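Local coordinates for protein effector EagT6 (Pseudomonas aeruginosa, PDB 1TU1) that is essential for delivering the toxin Tse6 to target cells, acting as a homodimer that takes part in loading Tse6 onto VgrG1a, at residues I79-G83 with H84-L88. Sequence-based numbering, arbitrary orientation.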
loop_
_atom_site.group_PDB
_atom_site.type_symbol
_atom_site.label_atom_id
_atom_site.label_comp_id
_atom_site.label_asym_id
_atom_site.label_seq_id
_atom_site.Cartn_x
_atom_site.Cartn_y
_atom_site.Cartn_z
ATOM N N ILE A 79 23.564 9.253 -1.415
ATOM C CA ILE A 79 23.692 9.071 0.011
ATOM C C ILE A 79 23.681 7.607 0.404
ATOM O O ILE A 79 23.338 6.726 -0.376
ATOM C CB ILE A 79 22.571 9.856 0.763
ATOM C CG1 ILE A 79 21.186 9.311 0.435
ATOM C CG2 ILE A 79 22.598 11.340 0.381
ATOM C CD1 ILE A 79 20.086 10.016 1.197
ATOM N N ASN A 80 24.064 7.372 1.643
ATOM C CA ASN A 80 24.062 6.061 2.224
ATOM C C ASN A 80 23.060 6.019 3.371
ATOM O O ASN A 80 23.135 6.847 4.279
ATOM C CB ASN A 80 25.454 5.758 2.767
ATOM C CG ASN A 80 25.530 4.405 3.408
ATOM O OD1 ASN A 80 25.028 4.206 4.506
ATOM N ND2 ASN A 80 26.165 3.448 2.715
ATOM N N ILE A 81 22.160 5.033 3.353
ATOM C CA ILE A 81 21.203 4.839 4.441
ATOM C C ILE A 81 21.432 3.478 5.051
ATOM O O ILE A 81 21.064 2.457 4.465
ATOM C CB ILE A 81 19.750 4.999 3.909
ATOM C CG1 ILE A 81 19.530 6.445 3.464
ATOM C CG2 ILE A 81 18.724 4.594 4.983
ATOM C CD1 ILE A 81 18.248 6.684 2.729
ATOM N N HIS A 82 22.084 3.458 6.209
ATOM C CA HIS A 82 22.384 2.213 6.920
ATOM C C HIS A 82 22.994 1.168 5.990
ATOM O O HIS A 82 22.598 -0.001 5.987
ATOM C CB HIS A 82 21.141 1.630 7.592
ATOM C CG HIS A 82 20.543 2.526 8.629
ATOM N ND1 HIS A 82 21.007 2.576 9.930
ATOM C CD2 HIS A 82 19.504 3.392 8.565
ATOM C CE1 HIS A 82 20.280 3.438 10.620
ATOM N NE2 HIS A 82 19.366 3.952 9.813
ATOM N N GLY A 83 23.951 1.621 5.194
ATOM C CA GLY A 83 24.725 0.763 4.315
ATOM C C GLY A 83 24.101 0.569 2.963
ATOM O O GLY A 83 24.748 0.028 2.084
ATOM N N HIS A 84 22.838 0.977 2.796
ATOM C CA HIS A 84 22.136 0.865 1.530
ATOM C C HIS A 84 22.425 2.082 0.660
ATOM O O HIS A 84 22.309 3.217 1.101
ATOM C CB HIS A 84 20.624 0.762 1.738
ATOM C CG HIS A 84 20.184 -0.455 2.478
ATOM N ND1 HIS A 84 20.656 -0.784 3.735
ATOM C CD2 HIS A 84 19.337 -1.446 2.117
ATOM C CE1 HIS A 84 20.103 -1.923 4.115
ATOM N NE2 HIS A 84 19.303 -2.347 3.151
ATOM N N ALA A 85 22.775 1.842 -0.594
ATOM C CA ALA A 85 22.891 2.916 -1.563
ATOM C C ALA A 85 21.525 3.592 -1.798
ATOM O O ALA A 85 20.500 2.930 -1.980
ATOM C CB ALA A 85 23.430 2.383 -2.880
ATOM N N ALA A 86 21.545 4.914 -1.854
ATOM C CA ALA A 86 20.339 5.675 -2.056
ATOM C C ALA A 86 20.621 6.935 -2.862
ATOM O O ALA A 86 21.725 7.454 -2.846
ATOM C CB ALA A 86 19.747 6.024 -0.696
ATOM N N VAL A 87 19.618 7.399 -3.587
ATOM C CA VAL A 87 19.681 8.681 -4.273
ATOM C C VAL A 87 18.430 9.498 -3.916
ATOM O O VAL A 87 17.306 8.996 -4.048
ATOM C CB VAL A 87 19.761 8.498 -5.781
ATOM C CG1 VAL A 87 19.713 9.863 -6.522
ATOM C CG2 VAL A 87 21.026 7.722 -6.170
ATOM N N LEU A 88 18.638 10.732 -3.453
ATOM C CA LEU A 88 17.573 11.739 -3.329
ATOM C C LEU A 88 17.549 12.657 -4.542
ATOM O O LEU A 88 18.590 13.257 -4.923
ATOM C CB LEU A 88 17.737 12.553 -2.039
ATOM C CG LEU A 88 16.888 13.830 -1.872
ATOM C CD1 LEU A 88 15.410 13.516 -1.898
ATOM C CD2 LEU A 88 17.220 14.501 -0.567
#
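A beta hairpin with a two-residue loop brings I81 against H84 at the tip where strand 72-81 turns into strand 84-95. The evidence for the closing pair is reciprocal bonding: H84 N donates to I81 O and I81 N to H84 O, each at 2.9 Å. The second is nearly straight and lies in the carbonyl plane, whereas the first reaches its acceptor from above that plane. Further from the turn, I79 and A86 repeat the hydrogen-bonded pairing, I79 N to A86 O at 2.9 Å, with N80 and A85 as the non-hydrogen-bonded pair between them. Both central residues, H82 (phi 48°) and G83 (phi 88°), lie in the left-handed region, as a type I' turn from I81 to H84 requires.

Two side chains tie themselves to this turn. N80 extends its amide with CG anti to the backbone N (chi1 179°), and OD1 accepts from G83 N at 2.9 Å, an Asx motif in which the acceptor side chain and the donor N-H are three positions apart. CG of H84 stands beside its own backbone N, which turns the ring edge toward the H82 carbonyl: ND1 donates to H82 O at 3.1 Å, an acceptor that lies almost exactly in the imidazole plane although the donor stands above the carbonyl plane. This bond probably limits rotation of the ring and is consistent with a proton on ND1.

On the face shared by I79, I81, H84 and A86, the small methyl of A86 receives two branches, I79 CG1 and I81 CD1, each 3.8 Å from A86 CB. P141 of strand 140-141 and I107 of the neighbouring strand 98-107 also pack on I81 and H84. With strand 72-81 outermost within the chain, this is a type I' hairpin ending the edge of the six-stranded antiparallel sheet in a DcrB-family protein.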